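Local atomic coordinates of escJ (Escherichia coli, PDB entry 1YJ7), a protein that probably forms part of the molecular platform on which the type III secretion system of enteropathogenic E. coli is assembled. Residues K63-I67 with E68-P72; Q93-E96 with R97-K101; D152-L156 with E157-V161. The protein carries 3 engineered substitutions. All blocks are in the same frame, centred on the assembly; numbering follows the deposited sequence.

Contact 1. Residues K63-I67 with E68-P72; sequences KFADI and EVIFP
Asp-66 caps the short helix 67-70, its carboxylate accepting a bond from the backbone of Glu-68. This is an N-cap, in the loop between helix 47-56 and helix 67-70. The capping bond, Glu-68 N to Asp-66 OD2, is 3.0 Å long. CG of Asp-66 stands anti to its own N (chi1 -179°), which lays the carboxylate beside its own carbonyl carbon, with OD2 within bonding distance of the N-H of Glu-68. OD2 is met from above the carboxylate plane.

Backbone bonds close the single turn. Asp-66 O takes two donors. Ile-70 N, at 3.1 Å from Asp-66 O, points almost straight at the oxygen, while Val-69 N comes in above the carbonyl plane. Phe-71 N donates to Ile-67 O at 2.9 Å, just where the chain leaves helical geometry.

Apolar contacts are few. CG2 of Val-69 lies 3.8 Å from CB of Asp-66, the two side chains crossing at about a right angle. Ile-67 and Phe-71 also touch helix 80-99 of the same chain. Ala-65 O accepts a bond from Arg-97 of the second subunit. Within the turn, Ile-67 CG1 sits at the edge of the Phe-71 ring, 4.1 Å from Phe-71 CD1.

Contact 2. Residues Q93-E96 with R97-K101; sequences QDIE and RLLSK
Glu-96 O is gripped by two donors of Ser-100, one from the backbone and one from the side chain. The site is the C-terminal part of helix 80-99. Ser-100 OG donates to Glu-96 O at 2.6 Å, and Ser-100 N reaches the same Glu-96 O at 2.9 Å. The two donors approach from opposite faces of the carbonyl plane. OG lies beside its own backbone N (chi1 -61°), and this turns the hydroxyl back toward the preceding turn. The serine hydroxyl thus finds a partner in the backbone one turn earlier.

Regular i to i+4 bonds run through the rest of the segment. The one from Leu-99 N to Ile-95 O is nearly straight, with an N-H...O angle of 173°.

Ile-95 and Leu-99 lie side by side and point the same way. Ile-95 CG2 meets Leu-99 CD1 at 3.9 Å. Both side chains pack against helix 140-150 and strand 105-113, so this face of helix 80-99 meets a helix and a strand at once. Glu-96 extends its chain toward the same strand, where OE1 accepts a bond from Val-110 N.

Asp-94 and Arg-97 form a salt bridge one turn apart. The arginine chain bends at chi3 (-83°) and brings its end back beside the aspartate. Asp-94 OD1 lies in the guanidinium plane, at its edge, 3.4 Å from Arg-97 NH1.

Contact 3. Residues D152-L156 with E157-V161; sequences DDLKL and ENISV
Lys-155 and Asn-158 are joined by a backbone bond as the chain turns tightly between the loop 152-156 and strand 159-165. Asn-158 N donates to Lys-155 O at 3.0 Å. The next bond follows one residue later, from Ile-159 N to Leu-156 O at 3.2 Å. Both donors stand well above the carbonyl planes they meet in these two i to i+3 bonds. One water donates to Leu-156 O and to Ile-159 O, spanning the second of these turns. Another accepts from Lys-155 N at 2.9 Å and lies where it can donate to Asn-158 OD1, probably linking the asparagine side chain to the backbone.

The turns lead from helix 140-150 into strand 159-165, which runs parallel to strand 123-130 and is outermost within this chain in the mixed sheet. Asn-158 and Ser-160 make backbone bonds to Ala-124 of that neighbour. Leu-154 and Ile-159 fill the inner side and also touch helix 140-150. Their side chains cross at about a right angle. Leu-154 CD2 lies 3.8 Å from Ile-159 CD1, and Ile-159 CG1 rests on Lys-155 O.

On the outer side, with CG between its backbone N and carbonyl carbon (chi1 72°), the extended Glu-157 chain runs alongside Lys-155, pointing the same way. Glu-157 OE2 touches Lys-155 CD at 3.7 Å. It stays 4.4 Å from Lys-155 NZ, too far for a salt bridge.

In the fold
The three contacts follow one another along the chain, and none touches another. Contact 1 lies between helix 47-56 and helix 80-99 along the chain, its centre about 20 Å from that of contact 2. Helix 80-99 relates the two: Ile-67 and Phe-71 of contact 1 pack on its earlier part, and contact 2 lies in its C-terminal part. Contacts 2 and 3 are closer, with centres about 16 Å and nearest atoms about 6 Å apart. Helix 140-150 lies against both, and Val-147 touches Ile-95 as well as Leu-154. Contacts 1 and 3 are about 26 Å apart between centres. A phosphate ion, probably from the crystallisation liquor, lies about 3 Å from the Glu-96 side chain.

Contact 1. Residues K63-I67 with E68-P72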
ATOM      1  N   LYS D  63      -7.154 -15.657  -1.727  1.00 30.87           N
ATOM      2  CA  LYS D  63      -8.313 -15.831  -0.873  1.00 30.72           C
ATOM      3  C   LYS D  63      -9.005 -14.479  -0.673  1.00 28.61           C
ATOM      4  O   LYS D  63      -8.381 -13.421  -0.770  1.00 28.47           O
ATOM      5  CB  LYS D  63      -7.890 -16.399   0.482  1.00 31.66           C
ATOM      6  CG  LYS D  63      -7.258 -17.801   0.431  1.00 34.92           C
ATOM      7  CD  LYS D  63      -8.290 -18.899   0.160  1.00 38.73           C
ATOM      8  CE  LYS D  63      -9.245 -19.102   1.349  1.00 41.53           C
ATOM      9  NZ  LYS D  63      -9.895 -20.454   1.359  1.00 43.54           N
ATOM     10  N   PHE D  64     -10.303 -14.526  -0.418  1.00 25.95           N
ATOM     11  CA  PHE D  64     -11.072 -13.328  -0.109  1.00 24.65           C
ATOM     12  C   PHE D  64     -11.783 -13.490   1.233  1.00 24.62           C
ATOM     13  O   PHE D  64     -11.821 -14.584   1.787  1.00 24.47           O
ATOM     14  CB  PHE D  64     -12.057 -13.037  -1.239  1.00 23.89           C
ATOM     15  CG  PHE D  64     -11.402 -12.938  -2.566  1.00 22.17           C
ATOM     16  CD1 PHE D  64     -11.185 -14.074  -3.317  1.00 22.08           C
ATOM     17  CD2 PHE D  64     -10.941 -11.720  -3.044  1.00 21.90           C
ATOM     18  CE1 PHE D  64     -10.544 -13.994  -4.556  1.00 22.37           C
ATOM     19  CE2 PHE D  64     -10.297 -11.640  -4.291  1.00 21.89           C
ATOM     20  CZ  PHE D  64     -10.113 -12.776  -5.028  1.00 20.64           C
ATOM     21  N   ALA D  65     -12.349 -12.404   1.745  1.00 24.87           N
ATOM     22  CA  ALA D  65     -12.951 -12.419   3.084  1.00 25.59           C
ATOM     23  C   ALA D  65     -14.057 -13.454   3.188  1.00 26.10           C
ATOM     24  O   ALA D  65     -14.874 -13.626   2.274  1.00 25.72           O
ATOM     25  CB  ALA D  65     -13.481 -11.051   3.453  1.00 25.74           C
ATOM     26  N   ASP D  66     -14.060 -14.143   4.323  1.00 26.06           N
ATOM     27  CA  ASP D  66     -15.030 -15.165   4.634  1.00 26.78           C
ATOM     28  C   ASP D  66     -16.075 -14.502   5.530  1.00 26.10           C
ATOM     29  O   ASP D  66     -15.734 -13.900   6.535  1.00 26.18           O
ATOM     30  CB  ASP D  66     -14.313 -16.307   5.364  1.00 27.15           C
ATOM     31  CG  ASP D  66     -15.230 -17.469   5.720  1.00 30.06           C
ATOM     32  OD1 ASP D  66     -14.685 -18.495   6.195  1.00 33.45           O
ATOM     33  OD2 ASP D  66     -16.472 -17.465   5.590  1.00 30.62           O
ATOM     34  N   ILE D  67     -17.344 -14.603   5.161  1.00 25.48           N
ATOM     35  CA  ILE D  67     -18.416 -14.017   5.970  1.00 25.48           C
ATOM     36  C   ILE D  67     -18.411 -14.548   7.410  1.00 26.39           C
ATOM     37  O   ILE D  67     -18.753 -13.827   8.332  1.00 25.84           O
ATOM     38  CB  ILE D  67     -19.793 -14.255   5.305  1.00 24.73           C
ATOM     39  CG1 ILE D  67     -20.893 -13.491   6.034  1.00 24.13           C
ATOM     40  CG2 ILE D  67     -20.116 -15.750   5.187  1.00 24.75           C
ATOM     41  CD1 ILE D  67     -22.192 -13.427   5.227  1.00 23.49           C
ATOM     42  N   GLU D  68     -18.017 -15.802   7.590  1.00 28.02           N
ATOM     43  CA  GLU D  68     -17.998 -16.415   8.923  1.00 30.04           C
ATOM     44  C   GLU D  68     -16.839 -15.921   9.791  1.00 30.87           C
ATOM     45  O   GLU D  68     -16.840 -16.134  11.010  1.00 30.83           O
ATOM     46  CB  GLU D  68     -17.966 -17.945   8.802  1.00 30.52           C
ATOM     47  CG  GLU D  68     -19.250 -18.537   8.242  1.00 32.99           C
ATOM     48  CD  GLU D  68     -20.444 -18.287   9.141  1.00 36.50           C
ATOM     49  OE1 GLU D  68     -21.336 -17.486   8.764  1.00 38.95           O
ATOM     50  OE2 GLU D  68     -20.482 -18.877  10.239  1.00 40.20           O
ATOM     51  N   VAL D  69     -15.852 -15.285   9.167  1.00 31.72           N
ATOM     52  CA  VAL D  69     -14.774 -14.618   9.895  1.00 32.79           C
ATOM     53  C   VAL D  69     -15.143 -13.172  10.222  1.00 33.12           C
ATOM     54  O   VAL D  69     -14.959 -12.736  11.356  1.00 34.21           O
ATOM     55  CB  VAL D  69     -13.454 -14.657   9.098  1.00 33.07           C
ATOM     56  CG1 VAL D  69     -12.356 -13.853   9.812  1.00 34.04           C
ATOM     57  CG2 VAL D  69     -13.018 -16.096   8.879  1.00 33.44           C
ATOM     58  N   ILE D  70     -15.659 -12.433   9.239  1.00 32.98           N
ATOM     59  CA  ILE D  70     -16.121 -11.054   9.446  1.00 33.52           C
ATOM     60  C   ILE D  70     -17.251 -10.985  10.488  1.00 33.83           C
ATOM     61  O   ILE D  70     -17.290 -10.062  11.298  1.00 33.58           O
ATOM     62  CB  ILE D  70     -16.584 -10.411   8.101  1.00 33.42           C
ATOM     63  CG1 ILE D  70     -15.443 -10.383   7.070  1.00 33.75           C
ATOM     64  CG2 ILE D  70     -17.130  -8.997   8.320  1.00 33.99           C
ATOM     65  CD1 ILE D  70     -14.095  -9.911   7.626  1.00 35.40           C
ATOM     66  N   PHE D  71     -18.149 -11.971  10.462  1.00 34.24           N
ATOM     67  CA  PHE D  71     -19.293 -12.046  11.376  1.00 34.87           C
ATOM     68  C   PHE D  71     -19.338 -13.441  12.029  1.00 35.94           C
ATOM     69  O   PHE D  71     -20.155 -14.280  11.642  1.00 36.26           O
ATOM     70  CB  PHE D  71     -20.604 -11.806  10.622  1.00 34.62           C
ATOM     71  CG  PHE D  71     -20.730 -10.445   9.994  1.00 34.19           C
ATOM     72  CD1 PHE D  71     -21.028 -10.318   8.641  1.00 33.66           C
ATOM     73  CD2 PHE D  71     -20.586  -9.290  10.755  1.00 34.53           C
ATOM     74  CE1 PHE D  71     -21.161  -9.074   8.058  1.00 34.65           C
ATOM     75  CE2 PHE D  71     -20.714  -8.041  10.176  1.00 34.14           C
ATOM     76  CZ  PHE D  71     -21.000  -7.928   8.827  1.00 34.89           C
ATOM     77  N   PRO D  72     -18.468 -13.703  13.006  1.00 37.19           N
ATOM     78  CA  PRO D  72     -18.357 -15.042  13.613  1.00 37.99           C
ATOM     79  C   PRO D  72     -19.431 -15.371  14.655  1.00 38.35           C
ATOM     80  O   PRO D  72     -20.483 -14.728  14.653  1.00 39.59           O
ATOM     81  CB  PRO D  72     -16.967 -15.023  14.266  1.00 38.07           C
ATOM     82  CG  PRO D  72     -16.650 -13.587  14.498  1.00 37.93           C
ATOM     83  CD  PRO D  72     -17.527 -12.745  13.608  1.00 37.43           C
TER

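Contact 2. Residues Q93-E96 with R97-K101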
ATOM      1  N   GLN D  93     -25.201 -19.072  -2.260  1.00 13.24           N
ATOM      2  CA  GLN D  93     -24.614 -20.415  -2.258  1.00 13.41           C
ATOM      3  C   GLN D  93     -25.576 -21.459  -2.789  1.00 13.63           C
ATOM      4  O   GLN D  93     -25.170 -22.348  -3.546  1.00 13.38           O
ATOM      5  CB  GLN D  93     -24.119 -20.755  -0.856  1.00 14.49           C
ATOM      6  CG  GLN D  93     -22.940 -19.869  -0.419  1.00 15.21           C
ATOM      7  CD  GLN D  93     -21.624 -20.231  -1.108  1.00 17.47           C
ATOM      8  OE1 GLN D  93     -20.989 -19.383  -1.757  1.00 22.16           O
ATOM      9  NE2 GLN D  93     -21.211 -21.459  -0.961  1.00 12.66           N
ATOM     10  N   ASP D  94     -26.860 -21.340  -2.427  1.00 13.26           N
ATOM     11  CA  ASP D  94     -27.886 -22.240  -2.928  1.00 13.37           C
ATOM     12  C   ASP D  94     -28.032 -22.131  -4.450  1.00 12.92           C
ATOM     13  O   ASP D  94     -28.206 -23.132  -5.142  1.00 11.34           O
ATOM     14  CB  ASP D  94     -29.254 -21.909  -2.312  1.00 14.15           C
ATOM     15  CG  ASP D  94     -29.381 -22.304  -0.849  1.00 16.45           C
ATOM     16  OD1 ASP D  94     -28.523 -23.042  -0.290  1.00 15.71           O
ATOM     17  OD2 ASP D  94     -30.377 -21.914  -0.184  1.00 16.63           O
ATOM     18  N   ILE D  95     -27.957 -20.912  -4.980  1.00 11.92           N
ATOM     19  CA  ILE D  95     -28.082 -20.710  -6.423  1.00 11.55           C
ATOM     20  C   ILE D  95     -26.842 -21.229  -7.148  1.00 12.17           C
ATOM     21  O   ILE D  95     -26.954 -21.881  -8.175  1.00 11.85           O
ATOM     22  CB  ILE D  95     -28.375 -19.221  -6.760  1.00 12.08           C
ATOM     23  CG1 ILE D  95     -29.752 -18.828  -6.180  1.00 11.40           C
ATOM     24  CG2 ILE D  95     -28.345 -19.028  -8.233  1.00 12.23           C
ATOM     25  CD1 ILE D  95     -30.001 -17.291  -6.250  1.00 12.61           C
ATOM     26  N   GLU D  96     -25.667 -20.970  -6.589  1.00 12.27           N
ATOM     27  CA  GLU D  96     -24.421 -21.515  -7.136  1.00 12.44           C
ATOM     28  C   GLU D  96     -24.476 -23.044  -7.165  1.00 12.20           C
ATOM     29  O   GLU D  96     -24.100 -23.658  -8.160  1.00 12.13           O
ATOM     30  CB  GLU D  96     -23.202 -21.021  -6.357  1.00 13.17           C
ATOM     31  CG  GLU D  96     -22.897 -19.532  -6.520  1.00 13.39           C
ATOM     32  CD  GLU D  96     -21.707 -19.047  -5.706  1.00 15.27           C
ATOM     33  OE1 GLU D  96     -21.509 -17.812  -5.596  1.00 15.32           O
ATOM     34  OE2 GLU D  96     -20.945 -19.895  -5.171  1.00 18.67           O
ATOM     35  N   ARG D  97     -24.963 -23.641  -6.087  1.00 12.72           N
ATOM     36  CA  ARG D  97     -25.036 -25.093  -5.973  1.00 13.25           C
ATOM     37  C   ARG D  97     -25.917 -25.663  -7.068  1.00 12.59           C
ATOM     38  O   ARG D  97     -25.565 -26.661  -7.698  1.00 12.83           O
ATOM     39  CB  ARG D  97     -25.552 -25.498  -4.593  1.00 14.13           C
ATOM     40  CG  ARG D  97     -25.691 -27.022  -4.440  1.00 16.85           C
ATOM     41  CD  ARG D  97     -26.418 -27.424  -3.219  1.00 21.69           C
ATOM     42  NE  ARG D  97     -25.515 -27.443  -2.091  1.00 27.47           N
ATOM     43  CZ  ARG D  97     -25.611 -26.699  -1.028  1.00 30.69           C
ATOM     44  NH1 ARG D  97     -26.612 -25.840  -0.913  1.00 35.68           N
ATOM     45  NH2 ARG D  97     -24.702 -26.833  -0.050  1.00 31.00           N
ATOM     46  N   LEU D  98     -27.062 -25.019  -7.292  1.00 12.40           N
ATOM     47  CA  LEU D  98     -28.037 -25.440  -8.304  1.00 12.53           C
ATOM     48  C   LEU D  98     -27.466 -25.272  -9.712  1.00 12.24           C
ATOM     49  O   LEU D  98     -27.458 -26.209 -10.514  1.00 12.20           O
ATOM     50  CB  LEU D  98     -29.360 -24.670  -8.114  1.00 12.50           C
ATOM     51  CG  LEU D  98     -30.541 -24.923  -9.082  1.00 13.31           C
ATOM     52  CD1 LEU D  98     -31.899 -24.549  -8.434  1.00 14.62           C
ATOM     53  CD2 LEU D  98     -30.374 -24.173 -10.391  1.00 14.00           C
ATOM     54  N   LEU D  99     -26.941 -24.092 -10.018  1.00 11.90           N
ATOM     55  CA  LEU D  99     -26.411 -23.836 -11.355  1.00 11.58           C
ATOM     56  C   LEU D  99     -25.221 -24.735 -11.668  1.00 11.63           C
ATOM     57  O   LEU D  99     -24.987 -25.080 -12.819  1.00 12.36           O
ATOM     58  CB  LEU D  99     -26.013 -22.369 -11.539  1.00 11.75           C
ATOM     59  CG  LEU D  99     -27.151 -21.364 -11.494  1.00 12.10           C
ATOM     60  CD1 LEU D  99     -26.594 -19.958 -11.550  1.00 12.99           C
ATOM     61  CD2 LEU D  99     -28.118 -21.607 -12.602  1.00 12.44           C
ATOM     62  N   SER D 100     -24.487 -25.138 -10.646  1.00 12.23           N
ATOM     63  CA  SER D 100     -23.298 -25.952 -10.857  1.00 13.27           C
ATOM     64  C   SER D 100     -23.627 -27.398 -11.232  1.00 13.71           C
ATOM     65  O   SER D 100     -22.729 -28.164 -11.587  1.00 14.17           O
ATOM     66  CB  SER D 100     -22.402 -25.916  -9.633  1.00 13.30           C
ATOM     67  OG  SER D 100     -21.974 -24.592  -9.382  1.00 14.69           O
ATOM     68  N   LYS D 101     -24.899 -27.772 -11.173  1.00 13.88           N
ATOM     69  CA  LYS D 101     -25.350 -29.078 -11.677  1.00 14.45           C
ATOM     70  C   LYS D 101     -25.663 -29.080 -13.169  1.00 14.81           C
ATOM     71  O   LYS D 101     -25.863 -30.136 -13.773  1.00 14.76           O
ATOM     72  CB  LYS D 101     -26.569 -29.572 -10.882  1.00 14.65           C
ATOM     73  CG  LYS D 101     -26.268 -29.820  -9.420  1.00 14.78           C
ATOM     74  CD  LYS D 101     -27.466 -30.405  -8.711  1.00 16.37           C
ATOM     75  CE  LYS D 101     -27.258 -30.483  -7.216  1.00 16.91           C
ATOM     76  NZ  LYS D 101     -28.393 -31.238  -6.592  1.00 17.51           N
TER

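Contact 3. Residues D152-L156 with E157-V161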
ATOM      1  N   ASP D 152     -36.368 -13.304  -3.887  1.00 24.75           N
ATOM      2  CA  ASP D 152     -37.442 -12.336  -3.711  1.00 27.25           C
ATOM      3  C   ASP D 152     -37.322 -11.111  -4.622  1.00 27.51           C
ATOM      4  O   ASP D 152     -36.276 -10.454  -4.657  1.00 27.47           O
ATOM      5  CB  ASP D 152     -37.467 -11.901  -2.239  1.00 28.28           C
ATOM      6  CG  ASP D 152     -38.487 -10.799  -1.958  1.00 32.68           C
ATOM      7  OD1 ASP D 152     -39.689 -10.970  -2.291  1.00 36.47           O
ATOM      8  OD2 ASP D 152     -38.156  -9.728  -1.406  1.00 39.16           O
ATOM      9  N   ASP D 153     -38.396 -10.845  -5.363  1.00 28.41           N
ATOM     10  CA  ASP D 153     -38.628  -9.571  -6.052  1.00 28.88           C
ATOM     11  C   ASP D 153     -37.526  -9.229  -7.051  1.00 28.26           C
ATOM     12  O   ASP D 153     -36.938  -8.141  -6.989  1.00 28.19           O
ATOM     13  CB  ASP D 153     -38.788  -8.460  -4.994  1.00 29.85           C
ATOM     14  CG  ASP D 153     -39.318  -7.136  -5.573  1.00 33.68           C
ATOM     15  OD1 ASP D 153     -38.991  -6.079  -4.979  1.00 40.44           O
ATOM     16  OD2 ASP D 153     -40.063  -7.037  -6.577  1.00 39.17           O
ATOM     17  N   LEU D 154     -37.237 -10.174  -7.947  1.00 26.44           N
ATOM     18  CA  LEU D 154     -36.179 -10.045  -8.933  1.00 25.73           C
ATOM     19  C   LEU D 154     -36.779 -10.132 -10.334  1.00 25.60           C
ATOM     20  O   LEU D 154     -37.533 -11.058 -10.651  1.00 26.12           O
ATOM     21  CB  LEU D 154     -35.111 -11.143  -8.690  1.00 25.21           C
ATOM     22  CG  LEU D 154     -33.836 -11.151  -9.509  1.00 24.31           C
ATOM     23  CD1 LEU D 154     -33.071  -9.840  -9.346  1.00 23.70           C
ATOM     24  CD2 LEU D 154     -32.951 -12.323  -9.094  1.00 20.73           C
ATOM     25  N   LYS D 155     -36.478  -9.143 -11.169  1.00 25.24           N
ATOM     26  CA  LYS D 155     -36.888  -9.140 -12.558  1.00 25.76           C
ATOM     27  C   LYS D 155     -35.725  -9.520 -13.470  1.00 25.36           C
ATOM     28  O   LYS D 155     -34.567  -9.238 -13.155  1.00 23.93           O
ATOM     29  CB  LYS D 155     -37.391  -7.752 -12.969  1.00 26.71           C
ATOM     30  CG  LYS D 155     -38.615  -7.263 -12.192  1.00 29.91           C
ATOM     31  CD  LYS D 155     -38.855  -5.778 -12.488  1.00 33.95           C
ATOM     32  CE  LYS D 155     -40.218  -5.299 -11.989  1.00 36.73           C
ATOM     33  NZ  LYS D 155     -40.697  -4.124 -12.778  1.00 37.75           N
ATOM     34  N   LEU D 156     -36.065 -10.106 -14.611  1.00 25.00           N
ATOM     35  CA  LEU D 156     -35.108 -10.513 -15.653  1.00 25.83           C
ATOM     36  C   LEU D 156     -34.152  -9.406 -16.072  1.00 25.78           C
ATOM     37  O   LEU D 156     -32.962  -9.645 -16.267  1.00 25.44           O
ATOM     38  CB  LEU D 156     -35.874 -10.975 -16.902  1.00 26.42           C
ATOM     39  CG  LEU D 156     -35.873 -12.426 -17.380  1.00 28.28           C
ATOM     40  CD1 LEU D 156     -35.543 -13.443 -16.295  1.00 28.29           C
ATOM     41  CD2 LEU D 156     -37.181 -12.761 -18.068  1.00 28.33           C
ATOM     42  N   GLU D 157     -34.683  -8.189 -16.233  1.00 25.61           N
ATOM     43  CA  GLU D 157     -33.890  -7.059 -16.694  1.00 25.61           C
ATOM     44  C   GLU D 157     -32.783  -6.670 -15.700  1.00 24.03           C
ATOM     45  O   GLU D 157     -31.836  -5.986 -16.083  1.00 24.23           O
ATOM     46  CB  GLU D 157     -34.790  -5.836 -16.991  1.00 27.03           C
ATOM     47  CG  GLU D 157     -35.346  -5.166 -15.739  1.00 30.87           C
ATOM     48  CD  GLU D 157     -36.612  -4.343 -15.999  1.00 37.67           C
ATOM     49  OE1 GLU D 157     -36.486  -3.134 -16.298  1.00 41.83           O
ATOM     50  OE2 GLU D 157     -37.730  -4.902 -15.899  1.00 41.52           O
ATOM     51  N   ASN D 158     -32.897  -7.108 -14.443  1.00 21.51           N
ATOM     52  CA  ASN D 158     -31.923  -6.789 -13.413  1.00 20.24           C
ATOM     53  C   ASN D 158     -31.060  -8.007 -13.017  1.00 17.88           C
ATOM     54  O   ASN D 158     -30.540  -8.056 -11.915  1.00 17.22           O
ATOM     55  CB  ASN D 158     -32.614  -6.208 -12.179  1.00 20.42           C
ATOM     56  CG  ASN D 158     -33.428  -4.947 -12.508  1.00 22.97           C
ATOM     57  OD1 ASN D 158     -34.584  -4.806 -12.095  1.00 26.29           O
ATOM     58  ND2 ASN D 158     -32.833  -4.066 -13.288  1.00 21.06           N
ATOM     59  N   ILE D 159     -30.923  -8.961 -13.927  1.00 16.23           N
ATOM     60  CA  ILE D 159     -29.989 -10.078 -13.754  1.00 15.56           C
ATOM     61  C   ILE D 159     -28.961 -10.013 -14.875  1.00 15.14           C
ATOM     62  O   ILE D 159     -29.314 -10.049 -16.049  1.00 16.39           O
ATOM     63  CB  ILE D 159     -30.720 -11.448 -13.772  1.00 14.76           C
ATOM     64  CG1 ILE D 159     -31.807 -11.501 -12.697  1.00 14.41           C
ATOM     65  CG2 ILE D 159     -29.714 -12.590 -13.559  1.00 15.74           C
ATOM     66  CD1 ILE D 159     -32.763 -12.664 -12.860  1.00 15.45           C
ATOM     67  N   SER D 160     -27.687  -9.924 -14.513  1.00 14.58           N
ATOM     68  CA  SER D 160     -26.619  -9.936 -15.478  1.00 15.20           C
ATOM     69  C   SER D 160     -26.037 -11.339 -15.462  1.00 15.17           C
ATOM     70  O   SER D 160     -25.646 -11.811 -14.395  1.00 15.49           O
ATOM     71  CB  SER D 160     -25.558  -8.896 -15.110  0.50 15.46           C
ATOM     72  OG  SER D 160     -24.708  -8.660 -16.211  0.50 15.96           O
ATOM     73  N   VAL D 161     -26.003 -12.004 -16.614  1.00 15.08           N
ATOM     74  CA  VAL D 161     -25.333 -13.300 -16.754  1.00 15.10           C
ATOM     75  C   VAL D 161     -24.171 -13.156 -17.722  1.00 15.42           C
ATOM     76  O   VAL D 161     -24.327 -12.682 -18.862  1.00 15.87           O
ATOM     77  CB  VAL D 161     -26.314 -14.408 -17.229  1.00 15.51           C
ATOM     78  CG1 VAL D 161     -25.580 -15.753 -17.432  1.00 16.85           C
ATOM     79  CG2 VAL D 161     -27.440 -14.546 -16.236  1.00 16.05           C
TER
HETATM   80  O   HOH W   1     -35.590  -6.632 -10.075  1.00 20.19           O
HETATM   81  O   HOH W   2     -31.561  -9.734 -18.403  1.00 39.10           O